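Long-range contacts in L protein (CAS virus, PDB 5MV0), which carries an N-terminal domain of the cap-snatching endonuclease family and probably cleaves capped host RNA to supply primers for the viral polymerase: residues D6-L10 with L164-I168; K11-L15 with S28-D32; D33-M39 with K174-I179; F82-P87 with K123-V127; M97-E103 with W136-V142. All blocks are in the same frame, centred on the assembly; numbering follows the deposited sequence. Where two conformers were deposited one is given.

Interaction 1: D6-L10 with L164-I168; sequences DTNLL and LSLSI
Leu164 pushes its side chain between Leu9 and Leu10, where helices 4-20 and 155-170 pack nearly antiparallel. The short axes run 9.7 Å apart at 155°. The CD1 branch of Leu164 lies over the backbone of helix 4-20, with Leu164 CD1 3.7 Å from Leu10 N. The same methyl meets Leu9 CG at 3.9 Å, and there the two side chains cross at about a right angle. Leu10 runs antiparallel alongside Leu164, its CB and CD1 against Leu164 CB. With CG anti to the backbone N (chi1 179°), Leu10 also extends its CD2 branch to Ile168, where Leu10 CD2 meets Ile168 CD1 at 3.8 Å. Ile168 CD1 in turn touches Thr7 OG1, whose hydrogen bond goes to Met3 O one turn back. Ile168 CG1 lies against Asp6 CB at 4.1 Å. Along one margin of this apolar layer, Ser167 OG donates to Asp6 OD2 at 2.5 Å. The hydroxyl comes from the syn side of the carboxylate, 33° out of its plane. Leu37 of helix 34-57 packs on Thr7 and Leu10. The chemistry is therefore divided: leucine and isoleucine branches fill the space between the helices, and one short hydroxyl-carboxylate bond ties them at a partly exposed border.

Interaction 2: K11-L15 with S28-D32; sequences KNVIL and SSIVD
Lys11 and Ile30 mark the closest backbone approach between a helical turn and an irregular, mostly extended loop. Their CA atoms are 6.4 Å apart. Residues 11-15 belong to helix 4-20, while 28-32 have largely extended backbone angles and form no regular strand. No backbone hydrogen bond joins the two. Ile30 carries most of the apolar contact. Its chi1 of -178° carries CG1 and the CD1 methyl out toward the helix. Ile30 CD1 sits 3.4 Å from Lys11 CA and 3.5 Å from Lys11 CB, both close for carbon atoms. Ile14 CB approaches the same methyl at 4.1 Å, and Leu15 CG touches it more loosely. The Lys11 chain crosses Ile30 at about a right angle and runs on past the backbone of Val31, with Lys11 CD 3.6 Å from Val31 O. That carbonyl is buried without a polar partner. Bends at chi3 and chi4 bring the ammonium to Asp32, where a salt bridge closes the contact. The modelled separation of Lys11 NZ and Asp32 OD1, 2.3 Å, is very short, so its exact length is doubtful. The second subunit adds its Asn12 against Ile30. Within the chain, Leu37 of helix 34-57 packs on Lys11 and Ile14, and Leu161 of helix 155-170 also touches Ile14.

Interaction 3: D33-M39 with K174-I179; sequences DPYKLAM and KSSQWI
Asp33 OD2 lies 4.4 Å from Trp178 CZ2 and also caps the start of helix 34-57. It accepts from Lys36 N at 2.9 Å, with the N-H pointing almost straight at it (174°). The donor meets OD2 on the anti side, out of the carboxylate plane. Tyr35 comes next and makes two different ring contacts. Its CB stands over the centre of the Trp178 five-membered ring, 3.6 Å from the centroid, as a CH-pi contact. Its own ring then turns an edge to that indole face, with Tyr35 CD1 3.4 Å from Trp178 NE1. The result is an offset edge-to-face pair with planes at 68°. Ser175 CB lies over a face of the Tyr35 ring, while Ser175 OG is bonded to Leu169 O. This is an N-capped helix start packed against the 3-10 segment that follows helix 155-170, with the indole of Trp178, just past the 3-10 segment, as the main contact surface. Lys36 lays CA and CB near the six-membered part of Trp178, Lys36 CA being 3.7 Å from Trp178 CZ3. The rest of its extended chain leads away, and NZ bonds Tyr25 O and Ser28 O of the third subunit. One turn on, Met39 is bent at chi2 and chi3 and folds back toward residues 178-179. Met39 CG reaches Trp178 CE3 at 3.9 Å, and Met39 CE rests 3.8 Å from Ile179 CB.

Interaction 4: F82-P87 with K123-V127; sequences FQHIVP and KYSGV. With PO4 (phosphate ion), chain F.
Gln83 NE2 gives both of its hydrogens to backbone carbonyls of residues 123-125. The bond to Lys123 O is 2.8 Å long and almost straight (175°), lies in the amide plane and meets a carbonyl lone pair. The second bond, to Ser125 O at 3.0 Å, is slightly bent and tilted from that carbonyl's plane. Together they fix the rotation of the amide. Gln83 gets there with CG between the backbone N and the carbonyl carbon (chi1 55°) and a further bend at chi2. Val127 CG2 touches both Gln83 NE2 and Phe82 CD1. Ile85 lies over one face of the Tyr124 ring, with its CD1 3.8 Å from the ring centroid. Its CG2 branch meets the hydroxyl end, 3.4 Å from Tyr124 OH. A water bridges Val86 N and Lys123 NZ. His84 ND1 donates in the ring plane to phosphate O2 at 2.8 Å; the ion probably came from the crystallisation liquor. Both loops pack on the sheet face that carries Val101, Glu103 and Ile140. Tyr124 OH hydrogen-bonds Glu103, and Lys123 NZ forms a salt bridge with it. This is consistent with a place bordering the PDDEXK-type nuclease site. Helix 68-73 adds Leu68 against Ile85 and Val127.

Interaction 5: M97-E103 with W136-V142; sequences MTIIVLE and WLFNIIV
Met97 and Trp136 open a parallel strand pair, 98-106 beside 137-145, in the mixed sheet of a PDDEXK-clan nuclease domain. The six backbone bonds are regular, from Leu137 N to Met97 O (2.9 Å) through to Glu103 N to Ile141 O (2.8 Å). The tight side is the face of Ile99, Val101 and Phe138. A chi1 of -176° leans the Phe138 ring back over the neighbouring strand. Its CD1 meets Ile99 CG2 at 3.8 Å and its CZ meets Val101 CG2 at 3.7 Å. Helix 127-133 closes over this ring with Val127 and Leu131. The other face is more open at its start, where the side chains of Thr98 and the exposed Leu137 touch lightly, Thr98 OG1 3.7 Å from Leu137 CB. Further along, Ile100 CG2 touches Ile141 CD1, and helix 34-57 covers Leu102. At the start of the pair the exposed Met97 sets its CA over the six-membered ring of the buried Trp136, and Met97 CE sits 3.6 Å from Trp136 NE1.

From the N terminus, helix 4-20 enters two contacts in turn. Interaction 1 closes a very long loop to helix 155-170, and interaction 2 closes a short one nested inside it. Interaction 3 opens just after interaction 2 ends and crosses interaction 1, joining the start of helix 34-57 to the segment beyond helix 155-170. These three touch and form one helical lobe. Interactions 4 and 5 are nested within the loops of both 1 and 3. They cross each other and meet at Glu103, which Lys123 and Tyr124 reach from interaction 4. Interaction 4 ties two loops to the sheet and interaction 5 pairs two of its strands, in a second lobe, with centres 31 to 38 Å from those of interactions 1 and 3.

Interaction 1: D6-L10 with L164-I168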
# COMPACT_ATOMS: atom_id res chain seq x y z
N ASP B 6 15.34 -15.23 -3.36
CA ASP B 6 13.90 -15.42 -3.22
C ASP B 6 13.33 -14.53 -2.13
O ASP B 6 12.24 -13.96 -2.29
CB ASP B 6 13.59 -16.88 -2.90
CG ASP B 6 13.71 -17.80 -4.11
OD1 ASP B 6 13.78 -17.30 -5.25
OD2 ASP B 6 13.73 -19.04 -3.90
N THR B 7 14.03 -14.40 -1.01
CA THR B 7 13.52 -13.59 0.09
C THR B 7 13.43 -12.11 -0.30
O THR B 7 12.44 -11.44 0.01
CB THR B 7 14.41 -13.76 1.33
OG1 THR B 7 14.35 -15.13 1.76
CG2 THR B 7 13.91 -12.88 2.47
N ASN B 8 14.46 -11.59 -0.98
CA ASN B 8 14.41 -10.19 -1.41
C ASN B 8 13.28 -9.95 -2.39
O ASN B 8 12.64 -8.89 -2.37
CB ASN B 8 15.74 -9.80 -2.05
CG ASN B 8 16.84 -9.63 -1.04
OD1 ASN B 8 16.58 -9.36 0.14
ND2 ASN B 8 18.08 -9.79 -1.49
N LEU B 9 13.05 -10.92 -3.27
CA LEU B 9 11.98 -10.78 -4.25
C LEU B 9 10.61 -10.85 -3.58
O LEU B 9 9.70 -10.08 -3.92
CB LEU B 9 12.12 -11.87 -5.31
CG LEU B 9 11.23 -11.75 -6.56
CD1 LEU B 9 11.45 -10.37 -7.26
CD2 LEU B 9 11.49 -12.90 -7.53
N LEU B 10 10.44 -11.76 -2.62
CA LEU B 10 9.15 -11.87 -1.94
C LEU B 10 8.84 -10.61 -1.15
O LEU B 10 7.68 -10.20 -1.07
CB LEU B 10 9.16 -13.12 -1.05
CG LEU B 10 7.89 -13.41 -0.23
CD1 LEU B 10 6.67 -13.54 -1.14
CD2 LEU B 10 8.11 -14.69 0.57
N LEU B 164 7.09 -18.19 -4.22
CA LEU B 164 8.30 -17.78 -3.51
C LEU B 164 8.29 -18.29 -2.08
O LEU B 164 9.35 -18.65 -1.54
CB LEU B 164 8.45 -16.26 -3.53
CG LEU B 164 8.66 -15.66 -4.92
CD1 LEU B 164 8.69 -14.13 -4.87
CD2 LEU B 164 9.93 -16.23 -5.58
N SER B 165 7.13 -18.31 -1.43
CA SER B 165 7.08 -18.87 -0.08
C SER B 165 7.39 -20.36 -0.09
O SER B 165 8.12 -20.85 0.78
CB SER B 165 5.72 -18.58 0.57
OG SER B 165 4.69 -19.34 -0.03
N LEU B 166 6.85 -21.11 -1.07
CA LEU B 166 7.14 -22.54 -1.16
C LEU B 166 8.61 -22.80 -1.49
O LEU B 166 9.20 -23.76 -0.97
CB LEU B 166 6.26 -23.21 -2.22
CG LEU B 166 4.83 -23.49 -1.77
CD1 LEU B 166 4.01 -24.03 -2.93
CD2 LEU B 166 4.81 -24.46 -0.58
N SER B 167 9.20 -21.99 -2.35
CA SER B 167 10.62 -22.12 -2.65
C SER B 167 11.47 -21.93 -1.39
O SER B 167 12.40 -22.71 -1.13
CB SER B 167 11.01 -21.13 -3.73
OG SER B 167 12.40 -21.21 -3.97
N ILE B 168 11.17 -20.90 -0.61
CA ILE B 168 11.85 -20.68 0.67
C ILE B 168 11.66 -21.88 1.59
O ILE B 168 12.63 -22.44 2.12
CB ILE B 168 11.35 -19.39 1.33
CG1 ILE B 168 11.92 -18.17 0.60
CG2 ILE B 168 11.69 -19.36 2.81
CD1 ILE B 168 11.21 -16.88 0.93

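Interaction 2: K11-L15 with S28-D32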
# COMPACT_ATOMS: atom_id res chain seq x y z
N LYS B 11 9.85 -9.97 -0.55
CA LYS B 11 9.61 -8.69 0.12
C LYS B 11 9.05 -7.67 -0.86
O LYS B 11 8.10 -6.93 -0.54
CB LYS B 11 10.89 -8.16 0.76
CG LYS B 11 11.33 -8.95 1.98
CD LYS B 11 12.37 -8.20 2.80
CE LYS B 11 13.72 -8.20 2.12
NZ LYS B 11 14.82 -8.37 3.13
N ASN B 12 9.61 -7.62 -2.06
CA ASN B 12 9.12 -6.69 -3.07
C ASN B 12 7.68 -7.01 -3.48
O ASN B 12 6.85 -6.10 -3.62
CB ASN B 12 10.07 -6.71 -4.26
CG ASN B 12 9.63 -5.78 -5.37
OD1 ASN B 12 8.96 -6.20 -6.31
ND2 ASN B 12 10.01 -4.51 -5.26
N VAL B 13 7.36 -8.30 -3.67
CA VAL B 13 5.97 -8.70 -3.96
C VAL B 13 5.03 -8.21 -2.86
O VAL B 13 3.99 -7.60 -3.13
CB VAL B 13 5.88 -10.23 -4.13
CG1 VAL B 13 4.40 -10.69 -4.15
CG2 VAL B 13 6.63 -10.71 -5.37
N ILE B 14 5.38 -8.47 -1.60
CA ILE B 14 4.50 -8.06 -0.51
C ILE B 14 4.37 -6.55 -0.47
O ILE B 14 3.26 -6.00 -0.30
CB ILE B 14 5.02 -8.63 0.83
CG1 ILE B 14 4.92 -10.17 0.83
CG2 ILE B 14 4.27 -8.03 1.98
CD1 ILE B 14 5.47 -10.80 2.12
N LEU B 15 5.48 -5.84 -0.63
CA LEU B 15 5.43 -4.38 -0.63
C LEU B 15 4.52 -3.86 -1.73
O LEU B 15 3.75 -2.91 -1.52
CB LEU B 15 6.84 -3.79 -0.80
CG LEU B 15 7.75 -3.86 0.44
CD1 LEU B 15 9.22 -3.60 0.08
CD2 LEU B 15 7.31 -2.87 1.49
N SER B 28 -0.54 -7.34 7.91
CA SER B 28 0.59 -8.01 7.30
C SER B 28 1.88 -7.52 7.93
O SER B 28 1.89 -6.74 8.88
CB SER B 28 0.59 -7.80 5.78
OG SER B 28 1.29 -8.86 5.14
N SER B 29 2.99 -8.01 7.38
CA SER B 29 4.30 -7.72 7.95
C SER B 29 5.35 -8.04 6.91
O SER B 29 5.18 -8.93 6.07
CB SER B 29 4.56 -8.53 9.22
OG SER B 29 4.41 -9.92 8.99
N ILE B 30 6.45 -7.31 6.99
CA ILE B 30 7.56 -7.48 6.09
C ILE B 30 8.82 -7.56 6.95
O ILE B 30 9.17 -6.59 7.64
CB ILE B 30 7.63 -6.35 5.05
CG1 ILE B 30 8.77 -6.60 4.09
CG2 ILE B 30 7.71 -4.98 5.68
CD1 ILE B 30 8.32 -7.46 3.01
N VAL B 31 9.47 -8.72 6.96
CA VAL B 31 10.65 -8.94 7.78
C VAL B 31 11.73 -9.56 6.89
O VAL B 31 11.47 -10.00 5.77
CB VAL B 31 10.36 -9.84 9.00
CG1 VAL B 31 9.33 -9.17 9.88
CG2 VAL B 31 9.86 -11.23 8.55
N ASP B 32 12.97 -9.57 7.41
CA ASP B 32 14.08 -10.15 6.66
C ASP B 32 14.24 -11.65 6.87
O ASP B 32 14.89 -12.32 6.06
CB ASP B 32 15.40 -9.45 7.04
CG ASP B 32 15.48 -8.02 6.52
OD1 ASP B 32 15.06 -7.75 5.38
OD2 ASP B 32 15.97 -7.14 7.27

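Interaction 3: D33-M39 with K174-I179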
# COMPACT_ATOMS: atom_id res chain seq x y z
N ASP B 33 13.66 -12.21 7.93
CA ASP B 33 13.75 -13.64 8.16
C ASP B 33 13.00 -14.42 7.08
O ASP B 33 11.79 -14.20 6.90
CB ASP B 33 13.21 -13.96 9.55
CG ASP B 33 13.34 -15.43 9.91
OD1 ASP B 33 14.09 -15.75 10.86
OD2 ASP B 33 12.68 -16.28 9.28
N PRO B 34 13.67 -15.30 6.33
CA PRO B 34 12.98 -16.01 5.24
C PRO B 34 11.76 -16.80 5.66
O PRO B 34 10.74 -16.76 4.97
CB PRO B 34 14.08 -16.93 4.68
CG PRO B 34 15.35 -16.24 5.03
CD PRO B 34 15.11 -15.59 6.36
N TYR B 35 11.83 -17.54 6.78
CA TYR B 35 10.69 -18.37 7.15
C TYR B 35 9.55 -17.52 7.66
O TYR B 35 8.38 -17.80 7.36
CB TYR B 35 11.09 -19.40 8.21
CG TYR B 35 11.96 -20.51 7.68
CD1 TYR B 35 12.54 -21.44 8.55
CD2 TYR B 35 12.21 -20.64 6.32
CE1 TYR B 35 13.34 -22.45 8.07
CE2 TYR B 35 13.01 -21.66 5.83
CZ TYR B 35 13.57 -22.56 6.71
OH TYR B 35 14.37 -23.57 6.24
N LYS B 36 9.86 -16.49 8.45
CA LYS B 36 8.83 -15.59 8.92
C LYS B 36 8.19 -14.86 7.75
O LYS B 36 6.97 -14.65 7.72
CB LYS B 36 9.44 -14.60 9.91
CG LYS B 36 8.46 -13.96 10.83
CD LYS B 36 9.20 -13.33 12.00
CE LYS B 36 8.24 -12.64 12.94
NZ LYS B 36 8.99 -12.12 14.11
N LEU B 37 9.00 -14.45 6.78
CA LEU B 37 8.46 -13.79 5.59
C LEU B 37 7.59 -14.73 4.79
O LEU B 37 6.52 -14.34 4.29
CB LEU B 37 9.61 -13.26 4.73
CG LEU B 37 9.17 -12.48 3.48
CD1 LEU B 37 8.56 -11.14 3.88
CD2 LEU B 37 10.34 -12.28 2.55
N ALA B 38 8.02 -15.98 4.63
CA ALA B 38 7.22 -16.94 3.89
C ALA B 38 5.86 -17.14 4.54
O ALA B 38 4.84 -17.21 3.84
CB ALA B 38 7.95 -18.29 3.76
N MET B 39 5.81 -17.22 5.88
CA MET B 39 4.52 -17.43 6.52
C MET B 39 3.64 -16.19 6.41
O MET B 39 2.41 -16.31 6.27
CB MET B 39 4.72 -17.85 7.99
CG MET B 39 5.41 -19.23 8.19
SD MET B 39 4.97 -20.54 7.01
CE MET B 39 3.24 -20.83 7.42
N LYS B 174 13.73 -27.85 7.97
CA LYS B 174 13.70 -27.12 9.23
C LYS B 174 12.45 -26.18 9.22
O LYS B 174 11.96 -25.81 10.25
CB LYS B 174 15.00 -26.35 9.56
CG LYS B 174 15.86 -26.98 10.67
CD LYS B 174 16.21 -26.06 11.89
CE LYS B 174 15.88 -26.66 13.28
NZ LYS B 174 15.79 -25.92 14.57
N SER B 175 11.94 -25.83 8.04
CA SER B 175 10.72 -25.06 7.91
C SER B 175 9.51 -25.80 8.46
O SER B 175 8.48 -25.15 8.71
CB SER B 175 10.50 -24.71 6.44
OG SER B 175 10.30 -25.88 5.69
N SER B 176 9.62 -27.11 8.72
CA SER B 176 8.53 -27.87 9.33
C SER B 176 8.11 -27.31 10.68
O SER B 176 6.97 -27.55 11.11
CB SER B 176 8.91 -29.35 9.52
OG SER B 176 9.30 -29.95 8.30
N GLN B 177 8.99 -26.61 11.38
CA GLN B 177 8.61 -25.98 12.64
C GLN B 177 7.73 -24.76 12.43
O GLN B 177 7.13 -24.27 13.40
CB GLN B 177 9.86 -25.56 13.41
CG GLN B 177 10.73 -26.74 13.81
CD GLN B 177 12.07 -26.31 14.32
OE1 GLN B 177 13.10 -26.74 13.82
NE2 GLN B 177 12.06 -25.45 15.32
N TRP B 178 7.64 -24.26 11.20
CA TRP B 178 6.85 -23.09 10.87
C TRP B 178 5.54 -23.41 10.16
O TRP B 178 4.61 -22.60 10.23
CB TRP B 178 7.65 -22.15 9.96
CG TRP B 178 8.82 -21.51 10.63
CD1 TRP B 178 10.04 -22.08 10.89
CD2 TRP B 178 8.88 -20.17 11.13
NE1 TRP B 178 10.85 -21.17 11.52
CE2 TRP B 178 10.17 -19.99 11.68
CE3 TRP B 178 7.98 -19.11 11.17
CZ2 TRP B 178 10.57 -18.79 12.25
CZ3 TRP B 178 8.38 -17.92 11.73
CH2 TRP B 178 9.67 -17.77 12.27
N ILE B 179 5.44 -24.56 9.49
CA ILE B 179 4.26 -24.87 8.69
C ILE B 179 3.96 -26.36 8.81
O ILE B 179 4.88 -27.19 8.82
CB ILE B 179 4.47 -24.42 7.22
CG1 ILE B 179 3.16 -24.57 6.41
CG2 ILE B 179 5.66 -25.16 6.57
CD1 ILE B 179 3.25 -23.95 5.00

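Interaction 4: F82-P87 with K123-V127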
# COMPACT_ATOMS: atom_id res chain seq x y z
N PHE B 82 -22.80 -17.87 23.06
CA PHE B 82 -22.60 -18.85 22.01
C PHE B 82 -21.17 -19.37 22.02
O PHE B 82 -20.30 -18.87 22.74
CB PHE B 82 -22.94 -18.27 20.64
CG PHE B 82 -24.38 -17.88 20.48
CD1 PHE B 82 -25.35 -18.86 20.36
CD2 PHE B 82 -24.76 -16.56 20.46
CE1 PHE B 82 -26.69 -18.52 20.22
CE2 PHE B 82 -26.10 -16.21 20.33
CZ PHE B 82 -27.06 -17.19 20.21
N GLN B 83 -20.94 -20.39 21.21
CA GLN B 83 -19.58 -20.87 21.01
C GLN B 83 -18.71 -19.73 20.48
O GLN B 83 -19.20 -18.77 19.86
CB GLN B 83 -19.56 -22.05 20.04
CG GLN B 83 -20.21 -21.75 18.70
CD GLN B 83 -21.70 -22.09 18.67
OE1 GLN B 83 -22.44 -21.78 19.61
NE2 GLN B 83 -22.15 -22.72 17.59
N HIS B 84 -17.42 -19.82 20.75
CA HIS B 84 -16.48 -18.81 20.27
C HIS B 84 -16.19 -19.07 18.80
O HIS B 84 -15.71 -20.14 18.43
CB HIS B 84 -15.19 -18.82 21.07
CG HIS B 84 -14.15 -17.91 20.51
ND1 HIS B 84 -14.25 -16.54 20.58
CD2 HIS B 84 -13.03 -18.17 19.79
CE1 HIS B 84 -13.21 -15.99 19.97
NE2 HIS B 84 -12.46 -16.96 19.48
N ILE B 85 -16.52 -18.08 17.97
CA ILE B 85 -16.27 -18.10 16.53
C ILE B 85 -15.76 -16.71 16.16
O ILE B 85 -16.27 -15.71 16.66
CB ILE B 85 -17.55 -18.43 15.73
CG1 ILE B 85 -18.08 -19.83 16.06
CG2 ILE B 85 -17.30 -18.30 14.23
CD1 ILE B 85 -19.46 -20.09 15.46
N VAL B 86 -14.78 -16.65 15.27
CA VAL B 86 -14.35 -15.40 14.66
C VAL B 86 -14.57 -15.51 13.16
O VAL B 86 -13.79 -16.14 12.44
CB VAL B 86 -12.88 -15.09 14.99
CG1 VAL B 86 -12.43 -13.83 14.25
CG2 VAL B 86 -12.71 -14.92 16.49
N PRO B 87 -15.63 -14.91 12.63
CA PRO B 87 -15.90 -15.00 11.20
C PRO B 87 -14.93 -14.12 10.41
O PRO B 87 -14.38 -13.14 10.91
CB PRO B 87 -17.33 -14.48 11.07
CG PRO B 87 -17.43 -13.46 12.18
CD PRO B 87 -16.61 -14.04 13.32
N LYS B 123 -19.24 -25.05 12.69
CA LYS B 123 -18.95 -24.20 13.85
C LYS B 123 -20.21 -23.53 14.37
O LYS B 123 -20.31 -23.25 15.57
CB LYS B 123 -17.93 -23.11 13.49
CG LYS B 123 -16.60 -23.58 12.94
CD LYS B 123 -15.60 -22.40 12.91
CE LYS B 123 -16.10 -21.25 12.04
NZ LYS B 123 -15.05 -20.18 11.91
N TYR B 124 -21.16 -23.25 13.49
CA TYR B 124 -22.30 -22.39 13.77
C TYR B 124 -23.54 -23.15 14.27
O TYR B 124 -24.62 -22.56 14.31
CB TYR B 124 -22.65 -21.58 12.52
CG TYR B 124 -21.60 -20.54 12.17
CD1 TYR B 124 -21.69 -19.25 12.67
CD2 TYR B 124 -20.53 -20.85 11.33
CE1 TYR B 124 -20.74 -18.30 12.36
CE2 TYR B 124 -19.57 -19.90 11.02
CZ TYR B 124 -19.68 -18.62 11.53
OH TYR B 124 -18.74 -17.65 11.23
N SER B 125 -23.40 -24.41 14.65
CA SER B 125 -24.55 -25.21 15.08
C SER B 125 -25.35 -24.49 16.16
O SER B 125 -24.81 -24.05 17.18
CB SER B 125 -24.08 -26.57 15.60
OG SER B 125 -23.53 -27.34 14.55
N GLY B 126 -26.66 -24.37 15.92
CA GLY B 126 -27.58 -23.81 16.89
C GLY B 126 -27.79 -22.31 16.79
O GLY B 126 -28.83 -21.82 17.24
N VAL B 127 -26.84 -21.58 16.21
CA VAL B 127 -26.89 -20.12 16.24
C VAL B 127 -28.09 -19.60 15.45
O VAL B 127 -28.82 -18.71 15.90
CB VAL B 127 -25.57 -19.53 15.72
CG1 VAL B 127 -25.66 -18.01 15.63
CG2 VAL B 127 -24.42 -19.96 16.61
P PO4 F . -16.36 -14.79 22.94
O1 PO4 F . -15.43 -15.55 23.86
O2 PO4 F . -16.68 -15.64 21.74
O3 PO4 F . -15.79 -13.46 22.54
O4 PO4 F . -17.63 -14.52 23.70
O HOH W 1 -13.55 -19.36 14.48

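Interaction 5: M97-E103 with W136-V142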
# COMPACT_ATOMS: atom_id res chain seq x y z
N MET B 97 -33.30 -6.52 9.72
CA MET B 97 -33.12 -7.46 10.82
C MET B 97 -32.38 -8.71 10.35
O MET B 97 -32.85 -9.84 10.50
CB MET B 97 -34.46 -7.83 11.44
CG MET B 97 -35.38 -6.65 11.61
SD MET B 97 -35.35 -6.07 13.30
CE MET B 97 -36.06 -7.49 14.11
N THR B 98 -31.21 -8.49 9.74
CA THR B 98 -30.44 -9.57 9.14
C THR B 98 -28.98 -9.44 9.55
O THR B 98 -28.42 -8.34 9.54
CB THR B 98 -30.56 -9.55 7.61
OG1 THR B 98 -31.94 -9.69 7.23
CG2 THR B 98 -29.77 -10.71 7.00
N ILE B 99 -28.39 -10.57 9.93
CA ILE B 99 -26.95 -10.68 10.16
C ILE B 99 -26.39 -11.62 9.10
O ILE B 99 -26.97 -12.68 8.84
CB ILE B 99 -26.64 -11.21 11.57
CG1 ILE B 99 -27.09 -10.19 12.63
CG2 ILE B 99 -25.15 -11.54 11.71
CD1 ILE B 99 -27.21 -10.77 14.03
N ILE B 100 -25.28 -11.22 8.48
CA ILE B 100 -24.55 -12.08 7.56
C ILE B 100 -23.18 -12.37 8.17
O ILE B 100 -22.56 -11.48 8.76
CB ILE B 100 -24.42 -11.42 6.17
CG1 ILE B 100 -25.81 -11.12 5.60
CG2 ILE B 100 -23.64 -12.30 5.23
CD1 ILE B 100 -25.79 -10.22 4.38
N VAL B 101 -22.72 -13.62 8.05
CA VAL B 101 -21.35 -13.98 8.40
C VAL B 101 -20.73 -14.74 7.24
O VAL B 101 -21.40 -15.51 6.55
CB VAL B 101 -21.25 -14.80 9.71
CG1 VAL B 101 -21.61 -13.95 10.92
CG2 VAL B 101 -22.10 -16.07 9.62
N LEU B 102 -19.43 -14.53 7.04
CA LEU B 102 -18.69 -15.13 5.95
C LEU B 102 -17.55 -15.97 6.49
O LEU B 102 -16.84 -15.55 7.41
CB LEU B 102 -18.13 -14.04 5.01
CG LEU B 102 -17.02 -14.52 4.07
CD1 LEU B 102 -17.60 -15.41 2.98
CD2 LEU B 102 -16.26 -13.34 3.49
N GLU B 103 -17.40 -17.17 5.93
CA GLU B 103 -16.21 -18.00 6.12
C GLU B 103 -15.62 -18.25 4.74
O GLU B 103 -16.26 -18.89 3.89
CB GLU B 103 -16.55 -19.32 6.81
CG GLU B 103 -17.09 -19.18 8.24
CD GLU B 103 -16.03 -18.74 9.23
OE1 GLU B 103 -14.83 -18.72 8.87
OE2 GLU B 103 -16.39 -18.40 10.38
N TRP B 136 -34.93 -12.47 13.65
CA TRP B 136 -33.80 -12.07 12.82
C TRP B 136 -33.46 -13.15 11.80
O TRP B 136 -33.75 -14.33 11.99
CB TRP B 136 -32.56 -11.79 13.69
CG TRP B 136 -32.58 -10.45 14.38
CD1 TRP B 136 -33.38 -10.08 15.43
CD2 TRP B 136 -31.76 -9.33 14.07
NE1 TRP B 136 -33.10 -8.78 15.79
CE2 TRP B 136 -32.11 -8.30 14.98
CE3 TRP B 136 -30.76 -9.09 13.13
CZ2 TRP B 136 -31.49 -7.06 14.96
CZ3 TRP B 136 -30.15 -7.85 13.10
CH2 TRP B 136 -30.52 -6.84 14.02
N LEU B 137 -32.85 -12.73 10.70
CA LEU B 137 -32.22 -13.65 9.77
C LEU B 137 -30.73 -13.75 10.09
O LEU B 137 -30.09 -12.76 10.45
CB LEU B 137 -32.42 -13.19 8.32
CG LEU B 137 -33.55 -13.83 7.49
CD1 LEU B 137 -34.82 -13.98 8.30
CD2 LEU B 137 -33.81 -13.02 6.23
N PHE B 138 -30.18 -14.95 9.97
CA PHE B 138 -28.76 -15.20 10.21
C PHE B 138 -28.27 -16.02 9.02
O PHE B 138 -28.51 -17.23 8.94
CB PHE B 138 -28.54 -15.93 11.53
CG PHE B 138 -27.09 -16.13 11.88
CD1 PHE B 138 -26.31 -15.06 12.30
CD2 PHE B 138 -26.51 -17.38 11.79
CE1 PHE B 138 -24.97 -15.24 12.62
CE2 PHE B 138 -25.18 -17.57 12.11
CZ PHE B 138 -24.41 -16.49 12.53
N ASN B 139 -27.59 -15.36 8.09
CA ASN B 139 -27.16 -16.00 6.85
C ASN B 139 -25.67 -16.30 6.92
O ASN B 139 -24.84 -15.38 6.99
CB ASN B 139 -27.52 -15.12 5.65
CG ASN B 139 -29.02 -14.93 5.50
OD1 ASN B 139 -29.82 -15.71 6.02
ND2 ASN B 139 -29.41 -13.88 4.78
N ILE B 140 -25.33 -17.58 6.91
CA ILE B 140 -23.95 -18.05 6.98
C ILE B 140 -23.50 -18.33 5.56
O ILE B 140 -23.99 -19.26 4.92
CB ILE B 140 -23.81 -19.30 7.85
CG1 ILE B 140 -24.37 -19.05 9.24
CG2 ILE B 140 -22.35 -19.76 7.91
CD1 ILE B 140 -24.78 -20.33 9.96
N ILE B 141 -22.58 -17.52 5.05
CA ILE B 141 -22.02 -17.70 3.72
C ILE B 141 -20.65 -18.35 3.87
O ILE B 141 -19.77 -17.81 4.54
CB ILE B 141 -21.95 -16.37 2.95
CG1 ILE B 141 -23.35 -15.75 2.90
CG2 ILE B 141 -21.41 -16.60 1.53
CD1 ILE B 141 -23.42 -14.40 2.20
N VAL B 142 -20.48 -19.51 3.26
CA VAL B 142 -19.25 -20.29 3.35
C VAL B 142 -18.74 -20.51 1.94
O VAL B 142 -19.43 -21.13 1.12
CB VAL B 142 -19.47 -21.62 4.09
CG1 VAL B 142 -18.17 -22.40 4.23
CG2 VAL B 142 -20.08 -21.35 5.46